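Local coordinates for protein DNA fragmentation factor subunit beta (Mus musculus, PDB 1V0D) that cuts chromosomal DNA as a nuclease during apoptosis, driving DNA fragmentation and chromatin condensation, at residues Arg168-Glu173 against Leu261-Glu266; Leu193-Gln198 against Val285-Phe290; Tyr291-Leu294 against Glu298-Lys301. One frame throughout, in Å; residues are numbered along the deposited sequence.

Interaction 1: Arg168-Glu173 against Leu261-Glu266. With MG (magnesium ion), chain C.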
loop_
_atom_site.group_PDB
_atom_site.type_symbol
_atom_site.label_atom_id
_atom_site.label_comp_id
_atom_site.label_asym_id
_atom_site.label_seq_id
_atom_site.Cartn_x
_atom_site.Cartn_y
_atom_site.Cartn_z
ATOM N N ARG A 168 14.305 -11.514 -1.292
ATOM C CA ARG A 168 15.025 -11.840 -2.516
ATOM C C ARG A 168 15.100 -10.545 -3.302
ATOM O O ARG A 168 16.039 -10.315 -4.064
ATOM C CB ARG A 168 14.259 -12.880 -3.311
ATOM C CG ARG A 168 15.141 -13.913 -3.950
ATOM C CD ARG A 168 14.346 -15.178 -4.151
ATOM N NE ARG A 168 15.146 -16.261 -4.706
ATOM C CZ ARG A 168 14.768 -17.532 -4.668
ATOM N NH1 ARG A 168 13.607 -17.849 -4.101
ATOM N NH2 ARG A 168 15.543 -18.480 -5.186
ATOM N N GLY A 169 14.091 -9.700 -3.101
ATOM C CA GLY A 169 14.047 -8.409 -3.758
ATOM C C GLY A 169 15.188 -7.547 -3.255
ATOM O O GLY A 169 15.821 -6.831 -4.025
ATOM N N TYR A 170 15.461 -7.611 -1.956
ATOM C CA TYR A 170 16.557 -6.840 -1.395
ATOM C C TYR A 170 17.884 -7.370 -1.977
ATOM O O TYR A 170 18.799 -6.583 -2.251
ATOM C CB TYR A 170 16.574 -6.918 0.146
ATOM C CG TYR A 170 15.297 -6.453 0.832
ATOM C CD1 TYR A 170 14.486 -5.468 0.256
ATOM C CD2 TYR A 170 14.908 -6.979 2.067
ATOM C CE1 TYR A 170 13.331 -5.026 0.885
ATOM C CE2 TYR A 170 13.738 -6.530 2.706
ATOM C CZ TYR A 170 12.965 -5.559 2.101
ATOM O OH TYR A 170 11.809 -5.110 2.692
ATOM N N LEU A 171 17.998 -8.684 -2.190
ATOM C CA LEU A 171 19.239 -9.219 -2.751
ATOM C C LEU A 171 19.442 -8.717 -4.177
ATOM O O LEU A 171 20.570 -8.407 -4.584
ATOM C CB LEU A 171 19.250 -10.742 -2.784
ATOM C CG LEU A 171 20.647 -11.351 -2.567
ATOM C CD1 LEU A 171 20.653 -12.768 -3.111
ATOM C CD2 LEU A 171 21.739 -10.540 -3.258
ATOM N N ARG A 172 18.363 -8.651 -4.953
ATOM C CA ARG A 172 18.476 -8.163 -6.320
ATOM C C ARG A 172 18.985 -6.737 -6.258
ATOM O O ARG A 172 20.039 -6.428 -6.817
ATOM C CB ARG A 172 17.124 -8.211 -7.034
ATOM C CG ARG A 172 16.594 -9.623 -7.296
ATOM C CD ARG A 172 15.262 -9.596 -8.033
ATOM N NE ARG A 172 14.239 -10.386 -7.348
ATOM C CZ ARG A 172 13.135 -9.870 -6.807
ATOM N NH1 ARG A 172 12.905 -8.554 -6.874
ATOM N NH2 ARG A 172 12.261 -10.668 -6.192
ATOM N N GLU A 173 18.254 -5.878 -5.553
ATOM C CA GLU A 173 18.651 -4.483 -5.415
ATOM C C GLU A 173 20.133 -4.339 -5.098
ATOM O O GLU A 173 20.775 -3.399 -5.549
ATOM C CB GLU A 173 17.821 -3.798 -4.330
ATOM C CG GLU A 173 16.332 -3.703 -4.647
ATOM C CD GLU A 173 15.540 -2.988 -3.552
ATOM O OE1 GLU A 173 15.924 -1.846 -3.185
ATOM O OE2 GLU A 173 14.537 -3.563 -3.057
ATOM N N LEU A 261 8.777 -4.207 5.680
ATOM C CA LEU A 261 9.907 -4.693 6.486
ATOM C C LEU A 261 10.939 -3.571 6.292
ATOM O O LEU A 261 11.774 -3.620 5.386
ATOM C CB LEU A 261 10.479 -6.003 5.941
ATOM C CG LEU A 261 9.828 -7.326 6.342
ATOM C CD1 LEU A 261 10.708 -8.483 5.874
ATOM C CD2 LEU A 261 9.652 -7.390 7.833
ATOM N N ASP A 262 10.864 -2.555 7.143
ATOM C CA ASP A 262 11.709 -1.376 7.025
ATOM C C ASP A 262 13.097 -1.470 7.659
ATOM O O ASP A 262 13.230 -1.801 8.837
ATOM C CB ASP A 262 10.908 -0.182 7.579
ATOM C CG ASP A 262 11.661 1.140 7.525
ATOM O OD1 ASP A 262 12.208 1.516 6.459
ATOM O OD2 ASP A 262 11.681 1.821 8.573
ATOM N N HIS A 263 14.127 -1.191 6.860
ATOM C CA HIS A 263 15.508 -1.214 7.335
ATOM C C HIS A 263 15.763 -0.012 8.254
ATOM O O HIS A 263 15.562 1.137 7.842
ATOM C CB HIS A 263 16.492 -1.131 6.164
ATOM C CG HIS A 263 16.526 -2.352 5.294
ATOM N ND1 HIS A 263 15.527 -2.660 4.398
ATOM C CD2 HIS A 263 17.459 -3.327 5.166
ATOM C CE1 HIS A 263 15.844 -3.770 3.754
ATOM N NE2 HIS A 263 17.012 -4.195 4.201
ATOM N N ILE A 264 16.209 -0.268 9.482
ATOM C CA ILE A 264 16.491 0.813 10.412
ATOM C C ILE A 264 17.644 1.641 9.861
ATOM O O ILE A 264 17.571 2.864 9.802
ATOM C CB ILE A 264 16.854 0.277 11.793
ATOM C CG1 ILE A 264 15.742 -0.667 12.280
ATOM C CG2 ILE A 264 17.032 1.446 12.764
ATOM C CD1 ILE A 264 15.992 -1.281 13.641
ATOM N N ILE A 265 18.725 0.977 9.475
ATOM C CA ILE A 265 19.844 1.670 8.860
ATOM C C ILE A 265 19.494 1.455 7.387
ATOM O O ILE A 265 19.594 0.335 6.875
ATOM C CB ILE A 265 21.191 0.993 9.188
ATOM C CG1 ILE A 265 21.430 1.004 10.700
ATOM C CG2 ILE A 265 22.325 1.712 8.482
ATOM C CD1 ILE A 265 22.781 0.441 11.107
ATOM N N GLU A 266 19.047 2.521 6.725
ATOM C CA GLU A 266 18.623 2.458 5.329
ATOM C C GLU A 266 19.579 1.664 4.467
ATOM O O GLU A 266 20.788 1.896 4.477
ATOM C CB GLU A 266 18.457 3.864 4.785
ATOM C CG GLU A 266 17.425 4.664 5.531
ATOM C CD GLU A 266 17.273 6.063 4.973
ATOM O OE1 GLU A 266 18.212 6.874 5.130
ATOM O OE2 GLU A 266 16.213 6.350 4.367
HETATM MG MG MG C . 12.506 1.701 4.187
HETATM O O HOH W 1 9.072 -4.924 2.644
#
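The first strand of the magnesium-binding His-Me finger nuclease site is backed here by helix 155-175, whose Tyr-170 meets Leu-261 and His-263. Side chains alternate along the strand. Asp-262 points away from the helix and binds the magnesium ion through OD1 at 2.3 Å, with His-308 as the second protein residue of the metal site, while its neighbours on the strand turn toward the tyrosine. The two rings form a T-shaped pair: the edge of the imidazole is directed at the phenol face, the planes are 73° apart and the centroids 4.8 Å. His-263 CE1 sits over the middle of the tyrosine ring, 3.6 Å from Tyr-170 CE2. The adjacent NE2 hydrogen-bonds Leu-294 O, and together these contacts probably restrain the ring's rotation. Tyrosine suits its place because it is long enough to bridge a CA-CA separation of 10.4 Å between Tyr-170 and His-263, and joins a broad face to a polar end. That end, Tyr-170 OH, lies 3.1 Å from Leu-261 O and hydrogen-bonds a water at 2.7 Å; the same water accepts a bond from Leu-261 N at 3.1 Å.

Interaction 2: Leu193-Gln198 against Val285-Phe290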
loop_
_atom_site.group_PDB
_atom_site.type_symbol
_atom_site.label_atom_id
_atom_site.label_comp_id
_atom_site.label_asym_id
_atom_site.label_seq_id
_atom_site.Cartn_x
_atom_site.Cartn_y
_atom_site.Cartn_z
ATOM N N LEU A 193 28.910 -10.771 -2.685
ATOM C CA LEU A 193 27.492 -10.875 -2.985
ATOM C C LEU A 193 27.095 -12.332 -3.211
ATOM O O LEU A 193 25.931 -12.702 -3.057
ATOM C CB LEU A 193 27.163 -10.030 -4.213
ATOM C CG LEU A 193 25.676 -9.788 -4.451
ATOM C CD1 LEU A 193 25.475 -8.448 -5.155
ATOM C CD2 LEU A 193 25.097 -10.940 -5.252
ATOM N N GLY A 194 28.069 -13.161 -3.575
ATOM C CA GLY A 194 27.786 -14.569 -3.786
ATOM C C GLY A 194 27.608 -15.256 -2.447
ATOM O O GLY A 194 26.655 -16.007 -2.251
ATOM N N SER A 195 28.530 -14.990 -1.522
ATOM C CA SER A 195 28.494 -15.562 -0.176
ATOM C C SER A 195 27.160 -15.278 0.508
ATOM O O SER A 195 26.535 -16.175 1.087
ATOM C CB SER A 195 29.607 -14.965 0.682
ATOM O OG SER A 195 30.841 -14.972 -0.004
ATOM N N MET A 196 26.736 -14.020 0.455
ATOM C CA MET A 196 25.484 -13.628 1.073
ATOM C C MET A 196 24.347 -14.445 0.489
ATOM O O MET A 196 23.423 -14.829 1.201
ATOM C CB MET A 196 25.221 -12.136 0.859
ATOM C CG MET A 196 26.122 -11.209 1.678
ATOM S SD MET A 196 25.756 -9.447 1.394
ATOM C CE MET A 196 26.539 -9.212 -0.177
ATOM N N CYS A 197 24.414 -14.728 -0.803
ATOM C CA CYS A 197 23.358 -15.500 -1.434
ATOM C C CYS A 197 23.318 -16.958 -0.978
ATOM O O CYS A 197 22.240 -17.541 -0.811
ATOM C CB CYS A 197 23.503 -15.464 -2.936
ATOM S SG CYS A 197 22.470 -16.723 -3.679
ATOM N N GLN A 198 24.488 -17.556 -0.798
ATOM C CA GLN A 198 24.541 -18.935 -0.337
ATOM C C GLN A 198 23.837 -18.981 1.019
ATOM O O GLN A 198 22.903 -19.759 1.220
ATOM C CB GLN A 198 26.000 -19.403 -0.206
ATOM N N VAL A 285 36.764 -7.416 4.498
ATOM C CA VAL A 285 35.416 -7.066 4.914
ATOM C C VAL A 285 34.636 -8.146 5.652
ATOM O O VAL A 285 34.540 -9.286 5.204
ATOM C CB VAL A 285 34.578 -6.623 3.716
ATOM C CG1 VAL A 285 33.168 -6.316 4.160
ATOM C CG2 VAL A 285 35.195 -5.406 3.086
ATOM N N ASN A 286 34.064 -7.760 6.786
ATOM C CA ASN A 286 33.259 -8.660 7.596
ATOM C C ASN A 286 31.855 -8.671 7.003
ATOM O O ASN A 286 30.901 -8.188 7.622
ATOM C CB ASN A 286 33.218 -8.165 9.041
ATOM C CG ASN A 286 32.215 -8.921 9.885
ATOM O OD1 ASN A 286 31.979 -10.117 9.673
ATOM N ND2 ASN A 286 31.625 -8.236 10.857
ATOM N N TRP A 287 31.741 -9.236 5.802
ATOM C CA TRP A 287 30.470 -9.293 5.086
ATOM C C TRP A 287 29.284 -9.828 5.882
ATOM O O TRP A 287 28.137 -9.489 5.588
ATOM C CB TRP A 287 30.626 -10.077 3.768
ATOM C CG TRP A 287 30.849 -11.548 3.904
ATOM C CD1 TRP A 287 32.035 -12.211 3.788
ATOM C CD2 TRP A 287 29.856 -12.544 4.178
ATOM N NE1 TRP A 287 31.847 -13.562 3.974
ATOM C CE2 TRP A 287 30.517 -13.794 4.215
ATOM C CE3 TRP A 287 28.469 -12.503 4.396
ATOM C CZ2 TRP A 287 29.837 -15.000 4.462
ATOM C CZ3 TRP A 287 27.792 -13.705 4.644
ATOM C CH2 TRP A 287 28.480 -14.934 4.675
ATOM N N GLU A 288 29.536 -10.647 6.896
ATOM C CA GLU A 288 28.428 -11.169 7.698
ATOM C C GLU A 288 27.655 -10.017 8.349
ATOM O O GLU A 288 26.437 -10.098 8.545
ATOM C CB GLU A 288 28.939 -12.124 8.787
ATOM C CG GLU A 288 29.341 -13.508 8.290
ATOM C CD GLU A 288 30.644 -13.503 7.503
ATOM O OE1 GLU A 288 31.274 -12.421 7.384
ATOM O OE2 GLU A 288 31.046 -14.583 7.010
ATOM N N TYR A 289 28.376 -8.950 8.689
ATOM C CA TYR A 289 27.774 -7.780 9.323
ATOM C C TYR A 289 26.753 -7.141 8.387
ATOM O O TYR A 289 25.619 -6.857 8.802
ATOM C CB TYR A 289 28.862 -6.760 9.714
ATOM C CG TYR A 289 28.308 -5.451 10.235
ATOM C CD1 TYR A 289 27.358 -5.435 11.251
ATOM C CD2 TYR A 289 28.699 -4.230 9.681
ATOM C CE1 TYR A 289 26.800 -4.238 11.698
ATOM C CE2 TYR A 289 28.152 -3.023 10.123
ATOM C CZ TYR A 289 27.198 -3.032 11.128
ATOM O OH TYR A 289 26.602 -1.850 11.548
ATOM N N PHE A 290 27.166 -6.930 7.135
ATOM C CA PHE A 290 26.313 -6.338 6.109
ATOM C C PHE A 290 25.129 -7.251 5.818
ATOM O O PHE A 290 24.027 -6.793 5.491
ATOM C CB PHE A 290 27.112 -6.091 4.836
ATOM C CG PHE A 290 28.141 -5.016 4.981
ATOM C CD1 PHE A 290 29.452 -5.328 5.317
ATOM C CD2 PHE A 290 27.779 -3.674 4.864
ATOM C CE1 PHE A 290 30.398 -4.311 5.544
ATOM C CE2 PHE A 290 28.716 -2.650 5.089
ATOM C CZ PHE A 290 30.027 -2.972 5.431
#
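Trp-287 is the residue through which 285-290 grips helix 186-202, laying its indole against Ser-195 and Met-196. The segment enters through an inverse gamma turn centred on Asn-286, closed by a weak bond from Trp-287 N to Val-285 O; the side chain of Asn-286 is tied down by Arg-321 O. Trp-287 follows with CG between its backbone N and carbonyl carbon (chi1 70°), the crowded position, which carries the indole across to the other helix. Ser-195 CB stands over one face in a CH-pi contact, 4.0 Å from the centroid of the six-membered ring and 19° off its normal. Serine fits because it is small enough to let the ring approach the helix, and its OG has a partner in Arg-191 O. Met-196 runs past the indole in the opposite sense, with CG 3.8 Å from Trp-287 CE3; its flexible chain then bends at chi3. Next in sequence, Glu-288 puts its carboxylate carbon over the centre of the opposite indole face, where the carboxylate also forms a salt bridge with Arg-324. Replacing Trp-287 by an alanine would probably open a gap between the helices, leaving Ser-195 CB and Met-196 CG without their aromatic surface. Phe-290 starts toward helix 186-202, but its ring leads off to pack on helix 267-281. Arg-191, Val-192 and Lys-199 also touch the indole, and the whole is helix-helix packing inside the nuclease domain, an aromatic side chain from the start of helix 287-295 lying against helix 186-202.

Interaction 3: Tyr291-Leu294 against Glu298-Lys301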
loop_
_atom_site.group_PDB
_atom_site.type_symbol
_atom_site.label_atom_id
_atom_site.label_comp_id
_atom_site.label_asym_id
_atom_site.label_seq_id
_atom_site.Cartn_x
_atom_site.Cartn_y
_atom_site.Cartn_z
ATOM N N TYR A 291 25.359 -8.552 5.938
ATOM C CA TYR A 291 24.296 -9.515 5.732
ATOM C C TYR A 291 23.207 -9.194 6.764
ATOM O O TYR A 291 22.047 -8.982 6.416
ATOM C CB TYR A 291 24.836 -10.928 5.943
ATOM C CG TYR A 291 23.785 -11.998 5.871
ATOM C CD1 TYR A 291 23.313 -12.458 4.644
ATOM C CD2 TYR A 291 23.250 -12.547 7.035
ATOM C CE1 TYR A 291 22.330 -13.450 4.579
ATOM C CE2 TYR A 291 22.272 -13.530 6.984
ATOM C CZ TYR A 291 21.817 -13.978 5.752
ATOM O OH TYR A 291 20.849 -14.954 5.702
ATOM N N SER A 292 23.590 -9.153 8.033
ATOM C CA SER A 292 22.652 -8.837 9.103
ATOM C C SER A 292 21.833 -7.621 8.742
ATOM O O SER A 292 20.601 -7.635 8.788
ATOM C CB SER A 292 23.403 -8.516 10.385
ATOM O OG SER A 292 24.159 -9.632 10.804
ATOM N N LEU A 293 22.549 -6.560 8.392
ATOM C CA LEU A 293 21.936 -5.289 8.038
ATOM C C LEU A 293 20.973 -5.379 6.873
ATOM O O LEU A 293 19.879 -4.813 6.913
ATOM C CB LEU A 293 23.031 -4.257 7.712
ATOM C CG LEU A 293 23.578 -3.337 8.827
ATOM C CD1 LEU A 293 23.340 -3.926 10.208
ATOM C CD2 LEU A 293 25.053 -3.096 8.595
ATOM N N LEU A 294 21.374 -6.108 5.840
ATOM C CA LEU A 294 20.571 -6.212 4.630
ATOM C C LEU A 294 19.398 -7.176 4.640
ATOM O O LEU A 294 18.374 -6.884 4.036
ATOM C CB LEU A 294 21.493 -6.545 3.443
ATOM C CG LEU A 294 22.574 -5.510 3.099
ATOM C CD1 LEU A 294 23.732 -6.128 2.372
ATOM C CD2 LEU A 294 21.972 -4.427 2.259
ATOM N N GLU A 298 17.578 -8.219 12.479
ATOM C CA GLU A 298 18.466 -7.427 13.330
ATOM C C GLU A 298 18.360 -5.964 12.922
ATOM O O GLU A 298 18.500 -5.075 13.747
ATOM C CB GLU A 298 19.928 -7.854 13.172
ATOM C CG GLU A 298 20.225 -9.261 13.612
ATOM C CD GLU A 298 21.669 -9.665 13.333
ATOM O OE1 GLU A 298 22.601 -9.033 13.906
ATOM O OE2 GLU A 298 21.860 -10.618 12.536
ATOM N N ASN A 299 18.110 -5.729 11.642
ATOM C CA ASN A 299 18.021 -4.381 11.125
ATOM C C ASN A 299 16.691 -4.094 10.432
ATOM O O ASN A 299 16.527 -3.042 9.808
ATOM C CB ASN A 299 19.183 -4.145 10.159
ATOM C CG ASN A 299 19.195 -2.747 9.614
ATOM O OD1 ASN A 299 18.929 -1.795 10.347
ATOM N ND2 ASN A 299 19.507 -2.602 8.328
ATOM N N LEU A 300 15.746 -5.026 10.541
ATOM C CA LEU A 300 14.430 -4.874 9.914
ATOM C C LEU A 300 13.312 -4.760 10.937
ATOM O O LEU A 300 13.190 -5.609 11.824
ATOM C CB LEU A 300 14.113 -6.067 9.002
ATOM C CG LEU A 300 15.019 -6.342 7.796
ATOM C CD1 LEU A 300 14.493 -7.562 7.046
ATOM C CD2 LEU A 300 15.076 -5.130 6.873
ATOM N N LYS A 301 12.499 -3.716 10.811
ATOM C CA LYS A 301 11.359 -3.505 11.699
ATOM C C LYS A 301 10.107 -3.759 10.846
ATOM O O LYS A 301 10.017 -3.263 9.723
ATOM C CB LYS A 301 11.336 -2.059 12.197
ATOM C CG LYS A 301 11.678 -1.822 13.668
ATOM C CD LYS A 301 11.290 -0.374 14.048
ATOM C CE LYS A 301 11.287 -0.095 15.565
ATOM N NZ LYS A 301 12.653 0.129 16.165
#
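The tight return from helix 287-295 into strand 300-303, the second strand of the two-stranded His-Me finger sheet, is fastened by Asn-299 against Leu-293, while Glu-298 approaches Ser-292 at the exposed rim. Asn-299 has CG anti to its own N (chi1 -178°), which brings the carboxamide up to the last turn of the helix. There ND2 donates to Leu-293 O at 2.7 Å, almost in a straight line (173°); the carbonyl oxygen lies in the plane of the asparagine amide and receives the N-H at a C=O...donor angle of 122°. Beside this bond the side chains cross obliquely, Leu-293 CD1 lying 4.2 Å from Asn-299 CB. Leucine suits the spot, for its branch also packs on Val-271 of helix 267-281.

One residue earlier in the chain, Glu-298 stretches its chain beyond CG so that its carboxylate reaches Ser-292. Glu-298 OE2 comes within 3.0 Å of Ser-292 OG and 3.4 Å of Ser-292 CB. The hydroxyl has a second acceptor in Glu-288 O, one turn back along the helix, so its single proton may serve either.

Asparagine is apt because its amide offers both a donor and an acceptor: OD1 takes the N-H of Ile-265, just beyond the other strand of the sheet. ND2 gives Leu-293 O, near the C-terminal end of helix 287-295, a straight side-chain donor. Gripped through both its oxygen and its nitrogen, the carboxamide is probably held flat and fixed in its flip, tying helix to the two-stranded sheet, the side chain of Asn-299 being about 9 Å from the magnesium ion.

All three contacts lie within the nuclease part of the chain. Interactions 1 and 3 are the closest, with centres 8 Å apart: they sit on neighbouring antiparallel strands, 260-263 and 300-303, joined by backbone hydrogen bonds, probably including Ile-264 N to Asn-299 O. Interactions 2 and 3 share helix 287-295, with centres 12 Å apart. Interactions 1 and 2 are 14 Å apart and meet where the consecutive helices 155-175 and 186-202 pack through Leu-171 on Leu-193 and Cys-197. Along the chain their segments alternate, and interaction 3 follows both. Helix 155-175 thus packs on both helix 186-202 and the two-stranded sheet, whose strand 260-263 carries Asp-262, and helix 287-295 joins helix 186-202 to that sheet.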